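Long-range contacts in cytolethal distending toxin subunit B (Escherichia coli, PDB 2F1N), which nicks DNA as the endonuclease subunit of the tripartite cytolethal distending toxin, very probably damaging DNA in intoxicated cells and thereby arresting the cell cycle at G2/M: residues Ala19-Gln24 and Ile250-Phe255; Ala52-Gly57 and Thr145-Ala150; Leu183-Arg188 and Thr220-Val225. One frame throughout, in Å; residues are numbered along the deposited sequence.

Contact 1: residues Ala19-Gln24 and Ile250-Phe255; sequences ATWNLQ and ISSDHF
Side-chain hydrogen bonds and a stacked amide join Trp-21, Asn-22 and Gln-24, on an inner strand of the eight-stranded sheet, to Ile-250, Ser-252, Asp-253 and His-254 in the loop leading to strand 257-261. The indole edge is fixed by its polar end: Trp-21 NE1 donates to His-254 O at 2.9 Å, with the oxygen 3° from the ring plane. At the same rim, Trp-21 CZ2 meets the methyl Ile-250 CG2 at 3.8 Å. Asn-22 lies over one face of the His-254 imidazole, its amide 11° from parallel and its ND2 3.8 Å from His-254 NE2. With CG anti to the backbone N (chi1 175°), Asn-22 is also placed to close an Asx turn, OD1 accepting from Gln-24 N. Ser-252, Asp-253 and His-254 match the Ser-Asp-His sequence of nucleases with the DNase I-like fold, so His-254 probably corresponds to their catalytic histidine; consistent with that, His-254 ND1 is hydrogen-bonded to Asp-222, and Asn-22 ND2 to both Asp-185 and Glu-55. Ser-252 OG works in two directions, donating to Asn-22 O at 2.8 Å, while the bond it accepts from His-254 N, 3.1 Å, closes an ST turn. Farther along, Gln-24 OE1 receives Asp-253 N at 2.8 Å from above the amide plane. Water 1 bridges Asn-22 N and Phe-255 O.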
ATOM      1  N   ALA A  19       6.750  -2.108   1.529  1.00 13.12           N
ATOM      2  CA  ALA A  19       6.994  -1.821   0.103  1.00 11.63           C
ATOM      3  C   ALA A  19       5.685  -1.654  -0.645  1.00 11.17           C
ATOM      4  O   ALA A  19       4.605  -1.910  -0.115  1.00 11.22           O
ATOM      5  CB  ALA A  19       7.814  -3.010  -0.553  1.00 11.63           C
ATOM      6  N   THR A  20       5.778  -1.140  -1.868  1.00 11.95           N
ATOM      7  CA  THR A  20       4.607  -0.993  -2.703  1.00 11.13           C
ATOM      8  C   THR A  20       4.964  -1.457  -4.125  1.00 11.12           C
ATOM      9  O   THR A  20       6.109  -1.242  -4.577  1.00 11.87           O
ATOM     10  CB  THR A  20       4.145   0.478  -2.672  1.00 11.90           C
ATOM     11  OG1 THR A  20       3.040   0.640  -3.565  1.00 12.31           O
ATOM     12  CG2 THR A  20       5.224   1.434  -3.232  1.00 10.99           C
ATOM     13  N   TRP A  21       4.028  -2.147  -4.781  1.00 10.40           N
ATOM     14  CA  TRP A  21       4.248  -2.559  -6.149  1.00 10.35           C
ATOM     15  C   TRP A  21       2.957  -2.549  -6.977  1.00 11.25           C
ATOM     16  O   TRP A  21       1.953  -3.148  -6.590  1.00 10.39           O
ATOM     17  CB  TRP A  21       4.852  -3.988  -6.117  1.00 10.31           C
ATOM     18  CG  TRP A  21       5.351  -4.441  -7.488  1.00 13.23           C
ATOM     19  CD1 TRP A  21       5.838  -3.643  -8.486  1.00 14.24           C
ATOM     20  CD2 TRP A  21       5.356  -5.781  -8.005  1.00 17.30           C
ATOM     21  NE1 TRP A  21       6.169  -4.409  -9.594  1.00 17.20           N
ATOM     22  CE2 TRP A  21       5.877  -5.724  -9.318  1.00 18.73           C
ATOM     23  CE3 TRP A  21       4.985  -7.037  -7.481  1.00 18.37           C
ATOM     24  CZ2 TRP A  21       6.043  -6.874 -10.110  1.00 21.13           C
ATOM     25  CZ3 TRP A  21       5.132  -8.166  -8.256  1.00 22.81           C
ATOM     26  CH2 TRP A  21       5.668  -8.082  -9.566  1.00 23.61           C
ATOM     27  N   ASN A  22       2.973  -1.848  -8.112  1.00 10.33           N
ATOM     28  CA  ASN A  22       1.864  -1.936  -9.038  1.00 11.61           C
ATOM     29  C   ASN A  22       2.262  -3.049 -10.008  1.00 12.06           C
ATOM     30  O   ASN A  22       3.218  -2.906 -10.786  1.00 12.39           O
ATOM     31  CB  ASN A  22       1.718  -0.586  -9.764  1.00 11.39           C
ATOM     32  CG  ASN A  22       0.649  -0.580 -10.852  1.00 14.48           C
ATOM     33  OD1 ASN A  22       0.301  -1.608 -11.386  1.00 12.49           O
ATOM     34  ND2 ASN A  22       0.154   0.603 -11.198  1.00 13.32           N
ATOM     35  N   LEU A  23       1.587  -4.180  -9.909  1.00 12.57           N
ATOM     36  CA  LEU A  23       2.052  -5.329 -10.663  1.00 14.16           C
ATOM     37  C   LEU A  23       1.384  -5.444 -12.022  1.00 13.74           C
ATOM     38  O   LEU A  23       1.716  -6.383 -12.775  1.00 14.15           O
ATOM     39  CB  LEU A  23       2.016  -6.615  -9.840  1.00 16.37           C
ATOM     40  CG  LEU A  23       0.749  -7.212  -9.262  1.00 16.56           C
ATOM     41  CD1 LEU A  23      -0.007  -7.949 -10.383  1.00 17.86           C
ATOM     42  CD2 LEU A  23       1.057  -8.171  -8.139  1.00 20.20           C
ATOM     43  N   GLN A  24       0.519  -4.480 -12.355  1.00 14.00           N
ATOM     44  CA  GLN A  24      -0.082  -4.394 -13.693  1.00 14.59           C
ATOM     45  C   GLN A  24      -0.678  -5.738 -14.077  1.00 16.43           C
ATOM     46  O   GLN A  24      -0.430  -6.258 -15.188  1.00 16.67           O
ATOM     47  CB  GLN A  24       0.966  -3.923 -14.706  1.00 16.09           C
ATOM     48  CG  GLN A  24       1.267  -2.443 -14.554  1.00 17.75           C
ATOM     49  CD  GLN A  24       2.007  -1.858 -15.789  1.00 20.91           C
ATOM     50  OE1 GLN A  24       2.856  -2.525 -16.388  1.00 20.74           O
ATOM     51  NE2 GLN A  24       1.638  -0.647 -16.176  1.00 19.15           N
ATOM     52  N   ILE A 250      10.220  -8.905 -15.421  1.00 42.00           N
ATOM     53  CA  ILE A 250       8.862  -9.131 -14.947  1.00 39.97           C
ATOM     54  C   ILE A 250       7.953  -8.330 -15.860  1.00 38.28           C
ATOM     55  O   ILE A 250       8.320  -7.275 -16.391  1.00 38.61           O
ATOM     56  CB  ILE A 250       8.670  -8.697 -13.469  1.00 39.88           C
ATOM     57  CG1 ILE A 250       9.782  -9.270 -12.590  1.00 40.31           C
ATOM     58  CG2 ILE A 250       7.277  -9.136 -12.957  1.00 39.62           C
ATOM     59  CD1 ILE A 250       9.764  -8.775 -11.123  1.00 40.02           C
ATOM     60  N   SER A 251       6.758  -8.846 -16.038  1.00 36.12           N
ATOM     61  CA  SER A 251       5.807  -8.267 -16.945  1.00 34.11           C
ATOM     62  C   SER A 251       5.072  -7.086 -16.290  1.00 31.08           C
ATOM     63  O   SER A 251       3.864  -6.932 -16.502  1.00 30.49           O
ATOM     64  CB  SER A 251       4.826  -9.373 -17.372  1.00 35.06           C
ATOM     65  OG  SER A 251       4.299  -9.109 -18.658  1.00 39.40           O
ATOM     66  N   SER A 252       5.785  -6.283 -15.474  1.00 28.08           N
ATOM     67  CA  SER A 252       5.264  -4.965 -15.026  1.00 23.34           C
ATOM     68  C   SER A 252       6.200  -3.805 -15.368  1.00 21.63           C
ATOM     69  O   SER A 252       7.425  -3.903 -15.190  1.00 21.12           O
ATOM     70  CB  SER A 252       4.988  -4.872 -13.497  1.00 22.47           C
ATOM     71  OG  SER A 252       4.318  -3.617 -13.245  1.00 16.86           O
ATOM     72  N   ASP A 253       5.614  -2.691 -15.783  1.00 20.99           N
ATOM     73  CA  ASP A 253       6.403  -1.511 -16.107  1.00 20.86           C
ATOM     74  C   ASP A 253       6.732  -0.713 -14.845  1.00 19.19           C
ATOM     75  O   ASP A 253       7.477   0.256 -14.921  1.00 19.50           O
ATOM     76  CB  ASP A 253       5.677  -0.622 -17.113  1.00 22.68           C
ATOM     77  CG  ASP A 253       5.486  -1.304 -18.465  1.00 24.99           C
ATOM     78  OD1 ASP A 253       6.218  -2.251 -18.797  1.00 29.06           O
ATOM     79  OD2 ASP A 253       4.642  -0.905 -19.281  1.00 34.80           O
ATOM     80  N   HIS A 254       6.183  -1.136 -13.695  1.00 16.14           N
ATOM     81  CA  HIS A 254       6.528  -0.521 -12.400  1.00 15.38           C
ATOM     82  C   HIS A 254       7.443  -1.403 -11.593  1.00 15.86           C
ATOM     83  O   HIS A 254       7.334  -2.638 -11.598  1.00 15.57           O
ATOM     84  CB  HIS A 254       5.244  -0.248 -11.576  1.00 14.40           C
ATOM     85  CG  HIS A 254       4.357   0.792 -12.187  1.00 15.73           C
ATOM     86  ND1 HIS A 254       4.283   2.078 -11.707  1.00 13.64           N
ATOM     87  CD2 HIS A 254       3.512   0.735 -13.251  1.00 18.26           C
ATOM     88  CE1 HIS A 254       3.411   2.764 -12.427  1.00 18.56           C
ATOM     89  NE2 HIS A 254       2.935   1.971 -13.377  1.00 16.74           N
ATOM     90  N   PHE A 255       8.342  -0.771 -10.859  1.00 15.20           N
ATOM     91  CA  PHE A 255       9.283  -1.498 -10.028  1.00 15.30           C
ATOM     92  C   PHE A 255       8.787  -1.403  -8.601  1.00 14.56           C
ATOM     93  O   PHE A 255       8.204  -0.383  -8.242  1.00 14.08           O
ATOM     94  CB  PHE A 255      10.623  -0.793 -10.088  1.00 15.41           C
ATOM     95  CG  PHE A 255      11.063  -0.403 -11.480  1.00 17.66           C
ATOM     96  CD1 PHE A 255      10.901  -1.261 -12.566  1.00 22.61           C
ATOM     97  CD2 PHE A 255      11.644   0.845 -11.686  1.00 21.23           C
ATOM     98  CE1 PHE A 255      11.294  -0.872 -13.850  1.00 26.41           C
ATOM     99  CE2 PHE A 255      12.044   1.246 -12.973  1.00 24.66           C
ATOM    100  CZ  PHE A 255      11.882   0.386 -14.045  1.00 23.90           C
TER
HETATM  101  O   HOH W   1       5.465  -0.116  -8.093  1.00 13.91           O
HETATM  102  O   HOH W   2       0.451   2.383 -15.169  1.00 35.84           O

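Contact 2: residues Ala52-Gly57 and Thr145-Ala150; sequences AVQEAG and TAHAIA
His-147 reaches across from the end of strand 141-147, its CB and CG lying against Gln-54 and its ring reaching Glu-55. Its CB rests 3.8 Å from Gln-54 CG. The ring begins beside the same residue, His-147 CG being 4.1 Å from Gln-54 CB. Because CG stands anti to the backbone N (chi1 -177°), the imidazole is carried on toward Glu-55. There ND1 is linked to the backbone through water 3, which lies 2.8 Å from His-147 ND1 and accepts a hydrogen bond from Glu-55 N. At the far end, His-147 CE1 is 3.4 Å from Glu-55 OE2, with His-147 NE2 3.8 Å from the same Glu-55 OE2, the carboxylate being turned 26° from the ring plane. That oxygen has its polar partner in Asn-22, so the imidazole touches a carboxylate already held by strand 18-25. At the start of both segments, Ala-52 CB meets Thr-145 CB at 3.5 Å, and Thr-145 OG1 donates to Val-53 O over 3.1 Å from above the carbonyl plane. The touching parts of the chains run 33° apart and belong to different sheets, the facing layers of the DNase I-like beta sandwich. Thr-145 also packs on Leu-109 and Leu-111 of strand 109-113, while Ala-52 packs on Leu-183; strand 50-56, flanked by 18-25 and 109-113, thus faces strand 141-147, one of whose neighbours is 179-183.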
ATOM      1  N   ALA A  52       2.063  -3.263  -0.166  1.00 10.92           N
ATOM      2  CA  ALA A  52       0.894  -2.674  -0.783  1.00  9.88           C
ATOM      3  C   ALA A  52       0.963  -3.015  -2.265  1.00  9.96           C
ATOM      4  O   ALA A  52       2.017  -2.865  -2.909  1.00 11.20           O
ATOM      5  CB  ALA A  52       0.865  -1.135  -0.588  1.00 10.14           C
ATOM      6  N   VAL A  53      -0.158  -3.449  -2.796  1.00  9.24           N
ATOM      7  CA  VAL A  53      -0.221  -3.863  -4.219  1.00  9.86           C
ATOM      8  C   VAL A  53      -1.321  -3.083  -4.953  1.00 10.07           C
ATOM      9  O   VAL A  53      -2.452  -2.885  -4.405  1.00 11.28           O
ATOM     10  CB  VAL A  53      -0.518  -5.396  -4.321  1.00 10.87           C
ATOM     11  CG1 VAL A  53      -0.419  -5.893  -5.830  1.00 12.72           C
ATOM     12  CG2 VAL A  53       0.425  -6.207  -3.416  1.00 11.91           C
ATOM     13  N   GLN A  54      -0.999  -2.643  -6.193  1.00  8.83           N
ATOM     14  CA  GLN A  54      -1.997  -2.039  -7.087  1.00  8.40           C
ATOM     15  C   GLN A  54      -2.084  -2.865  -8.398  1.00  8.80           C
ATOM     16  O   GLN A  54      -1.172  -3.643  -8.677  1.00 10.53           O
ATOM     17  CB  GLN A  54      -1.664  -0.556  -7.422  1.00  8.51           C
ATOM     18  CG  GLN A  54      -1.436   0.271  -6.091  1.00 11.00           C
ATOM     19  CD  GLN A  54      -0.003   0.123  -5.613  1.00 11.11           C
ATOM     20  OE1 GLN A  54       0.933   0.045  -6.432  1.00 14.25           O
ATOM     21  NE2 GLN A  54       0.185  -0.002  -4.272  1.00 12.92           N
ATOM     22  N   GLU A  55      -3.199  -2.720  -9.117  1.00 10.09           N
ATOM     23  CA  GLU A  55      -3.517  -3.582 -10.299  1.00 10.00           C
ATOM     24  C   GLU A  55      -3.243  -5.040  -9.923  1.00 11.98           C
ATOM     25  O   GLU A  55      -2.525  -5.771 -10.626  1.00 13.07           O
ATOM     26  CB  GLU A  55      -2.702  -3.135 -11.518  1.00 11.26           C
ATOM     27  CG  GLU A  55      -2.970  -1.661 -11.830  1.00 12.03           C
ATOM     28  CD  GLU A  55      -2.357  -1.178 -13.144  1.00 14.12           C
ATOM     29  OE1 GLU A  55      -2.201  -1.981 -14.114  1.00 15.93           O
ATOM     30  OE2 GLU A  55      -2.124   0.039 -13.193  1.00 13.34           O
ATOM     31  N   ALA A  56      -3.867  -5.470  -8.823  1.00 11.74           N
ATOM     32  CA  ALA A  56      -3.458  -6.711  -8.158  1.00 11.93           C
ATOM     33  C   ALA A  56      -3.990  -7.980  -8.850  1.00 12.69           C
ATOM     34  O   ALA A  56      -3.547  -9.092  -8.525  1.00 12.48           O
ATOM     35  CB  ALA A  56      -3.887  -6.704  -6.659  1.00 12.87           C
ATOM     36  N   GLY A  57      -4.899  -7.841  -9.819  1.00 12.41           N
ATOM     37  CA  GLY A  57      -5.403  -9.073 -10.439  1.00 13.88           C
ATOM     38  C   GLY A  57      -6.297  -9.846  -9.461  1.00 13.15           C
ATOM     39  O   GLY A  57      -7.232  -9.294  -8.893  1.00 14.99           O
ATOM     40  N   THR A 145      -2.884   0.927   0.943  1.00  9.54           N
ATOM     41  CA  THR A 145      -2.523   0.906  -0.476  1.00 10.01           C
ATOM     42  C   THR A 145      -3.400   1.870  -1.315  1.00 10.86           C
ATOM     43  O   THR A 145      -4.599   1.968  -1.089  1.00 10.57           O
ATOM     44  CB  THR A 145      -2.572  -0.547  -1.004  1.00  9.86           C
ATOM     45  OG1 THR A 145      -2.215  -0.551  -2.418  1.00 10.72           O
ATOM     46  CG2 THR A 145      -4.028  -1.155  -0.930  1.00 10.04           C
ATOM     47  N   ALA A 146      -2.769   2.618  -2.227  1.00 10.80           N
ATOM     48  CA  ALA A 146      -3.479   3.651  -3.010  1.00 12.33           C
ATOM     49  C   ALA A 146      -3.114   3.554  -4.474  1.00 10.81           C
ATOM     50  O   ALA A 146      -1.970   3.184  -4.834  1.00 10.58           O
ATOM     51  CB  ALA A 146      -3.154   5.040  -2.542  1.00 11.82           C
ATOM     52  N   HIS A 147      -4.108   3.846  -5.320  1.00 10.53           N
ATOM     53  CA  HIS A 147      -3.818   3.889  -6.745  1.00 10.42           C
ATOM     54  C   HIS A 147      -4.572   5.059  -7.360  1.00  9.77           C
ATOM     55  O   HIS A 147      -5.741   4.938  -7.742  1.00 11.07           O
ATOM     56  CB  HIS A 147      -4.214   2.582  -7.414  1.00 10.31           C
ATOM     57  CG  HIS A 147      -3.868   2.556  -8.875  1.00 12.38           C
ATOM     58  ND1 HIS A 147      -4.384   1.602  -9.730  1.00 11.06           N
ATOM     59  CD2 HIS A 147      -3.077   3.370  -9.626  1.00 10.73           C
ATOM     60  CE1 HIS A 147      -3.924   1.830 -10.955  1.00 13.54           C
ATOM     61  NE2 HIS A 147      -3.131   2.900 -10.924  1.00 12.89           N
ATOM     62  N   ALA A 148      -3.896   6.200  -7.471  1.00 10.42           N
ATOM     63  CA  ALA A 148      -4.519   7.420  -7.972  1.00 10.62           C
ATOM     64  C   ALA A 148      -4.716   7.299  -9.469  1.00 11.86           C
ATOM     65  O   ALA A 148      -4.065   6.483 -10.087  1.00 10.70           O
ATOM     66  CB  ALA A 148      -3.631   8.639  -7.629  1.00 11.66           C
ATOM     67  N   ILE A 149      -5.615   8.117 -10.029  1.00 12.77           N
ATOM     68  CA  ILE A 149      -5.977   7.998 -11.449  1.00 13.91           C
ATOM     69  C   ILE A 149      -4.849   8.503 -12.309  1.00 14.68           C
ATOM     70  O   ILE A 149      -4.197   9.502 -11.964  1.00 14.62           O
ATOM     71  CB  ILE A 149      -7.246   8.802 -11.722  1.00 12.71           C
ATOM     72  CG1 ILE A 149      -8.424   8.250 -10.916  1.00 13.42           C
ATOM     73  CG2 ILE A 149      -7.577   8.775 -13.300  1.00 16.64           C
ATOM     74  CD1 ILE A 149      -9.580   9.284 -10.794  1.00 18.22           C
ATOM     75  N   ALA A 150      -4.596   7.813 -13.435  1.00 15.26           N
ATOM     76  CA  ALA A 150      -3.570   8.298 -14.341  1.00 17.24           C
ATOM     77  C   ALA A 150      -4.235   9.350 -15.233  1.00 18.94           C
ATOM     78  O   ALA A 150      -4.813   9.063 -16.294  1.00 20.18           O
ATOM     79  CB  ALA A 150      -2.964   7.144 -15.171  1.00 17.03           C
TER
HETATM   80  O   HOH W   3      -5.120  -0.760  -8.514  1.00 13.06           O

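Contact 3: residues Leu183-Arg188 and Thr220-Val225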
ATOM      1  N   LEU A 183       1.008   3.860   0.857  1.00 10.41           N
ATOM      2  CA  LEU A 183       1.999   3.312  -0.083  1.00 10.86           C
ATOM      3  C   LEU A 183       1.263   3.123  -1.387  1.00 10.74           C
ATOM      4  O   LEU A 183       0.203   2.502  -1.407  1.00 12.99           O
ATOM      5  CB  LEU A 183       2.428   1.931   0.409  1.00 10.56           C
ATOM      6  CG  LEU A 183       3.290   1.943   1.682  1.00 13.34           C
ATOM      7  CD1 LEU A 183       3.081   0.656   2.553  1.00 12.79           C
ATOM      8  CD2 LEU A 183       4.746   2.033   1.211  1.00 13.80           C
ATOM      9  N   GLY A 184       1.759   3.686  -2.453  1.00 10.92           N
ATOM     10  CA  GLY A 184       1.052   3.411  -3.692  1.00 12.53           C
ATOM     11  C   GLY A 184       1.563   4.096  -4.897  1.00 12.22           C
ATOM     12  O   GLY A 184       2.673   4.661  -4.878  1.00 10.86           O
ATOM     13  N   ASP A 185       0.775   3.928  -5.968  1.00 12.00           N
ATOM     14  CA  ASP A 185       1.036   4.580  -7.232  1.00 11.25           C
ATOM     15  C   ASP A 185       0.199   5.841  -7.232  1.00 11.28           C
ATOM     16  O   ASP A 185      -1.025   5.838  -7.449  1.00 11.22           O
ATOM     17  CB  ASP A 185       0.659   3.627  -8.387  1.00 12.94           C
ATOM     18  CG  ASP A 185       0.865   4.235  -9.746  1.00 14.17           C
ATOM     19  OD1 ASP A 185       1.239   5.450  -9.881  1.00 12.52           O
ATOM     20  OD2 ASP A 185       0.602   3.542 -10.759  1.00 13.84           O
ATOM     21  N   PHE A 186       0.890   6.948  -7.000  1.00 11.10           N
ATOM     22  CA  PHE A 186       0.211   8.235  -6.913  1.00 11.08           C
ATOM     23  C   PHE A 186       0.025   8.908  -8.258  1.00 11.90           C
ATOM     24  O   PHE A 186      -0.689   9.909  -8.373  1.00 10.89           O
ATOM     25  CB  PHE A 186       0.970   9.150  -5.952  1.00 11.78           C
ATOM     26  CG  PHE A 186       0.901   8.695  -4.528  1.00 12.85           C
ATOM     27  CD1 PHE A 186      -0.238   8.968  -3.759  1.00 13.42           C
ATOM     28  CD2 PHE A 186       1.954   7.979  -3.952  1.00 13.65           C
ATOM     29  CE1 PHE A 186      -0.313   8.509  -2.416  1.00 14.13           C
ATOM     30  CE2 PHE A 186       1.903   7.536  -2.602  1.00 13.07           C
ATOM     31  CZ  PHE A 186       0.765   7.815  -1.843  1.00 12.91           C
ATOM     32  N   ASN A 187       0.695   8.368  -9.282  1.00 12.37           N
ATOM     33  CA  ASN A 187       0.515   8.846 -10.669  1.00 13.13           C
ATOM     34  C   ASN A 187       0.796  10.338 -10.865  1.00 12.93           C
ATOM     35  O   ASN A 187       0.293  10.950 -11.803  1.00 13.49           O
ATOM     36  CB  ASN A 187      -0.880   8.463 -11.230  1.00 12.78           C
ATOM     37  CG  ASN A 187      -0.820   7.241 -12.122  1.00 12.40           C
ATOM     38  OD1 ASN A 187       0.091   7.112 -12.971  1.00 12.53           O
ATOM     39  ND2 ASN A 187      -1.739   6.320 -11.933  1.00 12.90           N
ATOM     40  N   ARG A 188       1.653  10.871  -9.999  1.00 12.29           N
ATOM     41  CA  ARG A 188       2.289  12.198 -10.108  1.00 12.62           C
ATOM     42  C   ARG A 188       3.581  12.130  -9.301  1.00 13.06           C
ATOM     43  O   ARG A 188       3.716  11.266  -8.417  1.00 13.47           O
ATOM     44  CB  ARG A 188       1.351  13.314  -9.629  1.00 11.75           C
ATOM     45  CG  ARG A 188       0.971  13.237  -8.153  1.00 12.64           C
ATOM     46  CD  ARG A 188       0.308  14.578  -7.721  1.00 12.85           C
ATOM     47  NE  ARG A 188      -1.033  14.751  -8.252  1.00 14.11           N
ATOM     48  CZ  ARG A 188      -1.707  15.924  -8.211  1.00 18.13           C
ATOM     49  NH1 ARG A 188      -1.103  17.027  -7.740  1.00 15.16           N
ATOM     50  NH2 ARG A 188      -2.959  16.019  -8.643  1.00 16.29           N
ATOM     51  N   THR A 220       8.830   9.071 -11.353  1.00 17.50           N
ATOM     52  CA  THR A 220       8.819   8.534  -9.991  1.00 16.41           C
ATOM     53  C   THR A 220       7.363   8.665  -9.519  1.00 15.80           C
ATOM     54  O   THR A 220       6.941   9.738  -9.108  1.00 14.92           O
ATOM     55  CB  THR A 220       9.754   9.382  -9.122  1.00 16.24           C
ATOM     56  OG1 THR A 220      11.113   9.208  -9.598  1.00 18.10           O
ATOM     57  CG2 THR A 220       9.783   8.886  -7.663  1.00 15.29           C
ATOM     58  N   LEU A 221       6.599   7.585  -9.656  1.00 15.67           N
ATOM     59  CA  LEU A 221       5.161   7.610  -9.389  1.00 14.35           C
ATOM     60  C   LEU A 221       4.755   6.791  -8.169  1.00 14.56           C
ATOM     61  O   LEU A 221       3.614   6.905  -7.692  1.00 14.88           O
ATOM     62  CB  LEU A 221       4.414   7.054 -10.590  1.00 15.17           C
ATOM     63  CG  LEU A 221       4.622   7.835 -11.889  1.00 11.72           C
ATOM     64  CD1 LEU A 221       3.724   7.239 -13.012  1.00 14.70           C
ATOM     65  CD2 LEU A 221       4.420   9.332 -11.734  1.00 10.50           C
ATOM     66  N   ASP A 222       5.655   5.917  -7.726  1.00 13.32           N
ATOM     67  CA  ASP A 222       5.334   4.923  -6.682  1.00 13.11           C
ATOM     68  C   ASP A 222       6.193   5.248  -5.469  1.00 12.11           C
ATOM     69  O   ASP A 222       7.426   5.192  -5.542  1.00 13.50           O
ATOM     70  CB  ASP A 222       5.699   3.524  -7.190  1.00 13.67           C
ATOM     71  CG  ASP A 222       5.002   3.185  -8.462  1.00 15.36           C
ATOM     72  OD1 ASP A 222       3.784   2.846  -8.363  1.00 15.82           O
ATOM     73  OD2 ASP A 222       5.537   3.271  -9.625  1.00 16.67           O
ATOM     74  N   TYR A 223       5.552   5.528  -4.351  1.00 11.69           N
ATOM     75  CA  TYR A 223       6.310   5.925  -3.174  1.00 11.90           C
ATOM     76  C   TYR A 223       5.392   5.918  -1.964  1.00 11.45           C
ATOM     77  O   TYR A 223       4.317   5.297  -2.014  1.00 12.24           O
ATOM     78  CB  TYR A 223       6.992   7.303  -3.451  1.00 12.75           C
ATOM     79  CG  TYR A 223       6.102   8.382  -4.011  1.00 11.16           C
ATOM     80  CD1 TYR A 223       5.394   9.237  -3.163  1.00 12.32           C
ATOM     81  CD2 TYR A 223       6.004   8.601  -5.409  1.00 11.38           C
ATOM     82  CE1 TYR A 223       4.559  10.262  -3.693  1.00 12.48           C
ATOM     83  CE2 TYR A 223       5.149   9.598  -5.965  1.00 11.29           C
ATOM     84  CZ  TYR A 223       4.459  10.422  -5.106  1.00 11.90           C
ATOM     85  OH  TYR A 223       3.650  11.377  -5.623  1.00 13.11           O
ATOM     86  N   ALA A 224       5.806   6.573  -0.873  1.00 10.97           N
ATOM     87  CA  ALA A 224       5.059   6.515   0.399  1.00 11.70           C
ATOM     88  C   ALA A 224       4.827   7.898   0.985  1.00 11.79           C
ATOM     89  O   ALA A 224       5.646   8.802   0.781  1.00 12.49           O
ATOM     90  CB  ALA A 224       5.759   5.624   1.441  1.00 12.51           C
ATOM     91  N   VAL A 225       3.716   8.057   1.723  1.00 10.66           N
ATOM     92  CA  VAL A 225       3.481   9.285   2.514  1.00 12.03           C
ATOM     93  C   VAL A 225       3.268   8.824   3.939  1.00 12.52           C
ATOM     94  O   VAL A 225       2.338   8.076   4.194  1.00 11.98           O
ATOM     95  CB  VAL A 225       2.232  10.080   2.006  1.00 11.37           C
ATOM     96  CG1 VAL A 225       2.059  11.379   2.843  1.00 14.20           C
ATOM     97  CG2 VAL A 225       2.301  10.367   0.485  1.00 13.00           C
TER
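The Tyr-223 hydroxyl donates to Arg-188 O at 2.8 Å, coming from above the carbonyl plane, while the acceptor lies at the edge of the phenol ring. One face of that ring is covered by Phe-186: the two form an offset stack, centroids 4.8 Å apart and planes at 30°, with Phe-186 CD2 3.5 Å from Tyr-223 CE1. Tyr-223 CG sits between its backbone N and carbonyl carbon (chi1 49°), which turns the phenol along the departing chain toward Arg-188. Phe-186 CZ meets Val-225 CG2 obliquely, and CE2 of the same ring lies 3.3 Å from Tyr-223 O. Backbone bonds frame these rings. Gly-184 and Tyr-223 form an antiparallel hydrogen-bonded pair, bonded in both directions, and Phe-186 N donates to Leu-221 O at 2.8 Å. The pairing continues strands 179-183 and 222-228, neighbours in the six-stranded sheet of the DNase I-like sandwich, to the point where the first leaves the sheet for helix 190-194. On the opposite face of the sheet from the Tyr-223 side chain, the carboxylates of Asp-185 and Asp-222 come close, their OD1 atoms 3.9 Å apart and their planes 55° apart. Asp-222 OD2 is held by Thr-214 and, like Asp-185 OD2, by a side chain of contact 1. Leu-221 spreads its methyls over the turn, CD1 3.6 Å from Asn-187 OD1 and CD2 3.6 Å from Arg-188 N; Asn-187 ND2 is hydrogen-bonded to Ala-148 O. Arg-188, within the nuclear localization signal, directs its guanidinium elsewhere, forming a salt bridge with Asp-192 and bonding to Asn-154.

From the N terminus, strand 18-25 opens contact 1, which closes only near the C terminus and spans 225 intervening residues. Inside that span, contact 2 runs from strand 50-56 to strand 141-147 and is complete before contact 3 begins; contact 3 then joins 183-188 to 220-225 over a shorter loop. The two inner contacts thus stand in series and no loops cross. Contact 1 ties the eight-stranded sheet to the loop before its strand 257-261, contact 2 joins the two sheets, and contact 3 pairs strands of the six-stranded one. A probable backbone hydrogen bond between Ala-148 and Asp-185 joins contacts 2 and 3; neighbouring strands 18-25 and 50-56 join contacts 1 and 2.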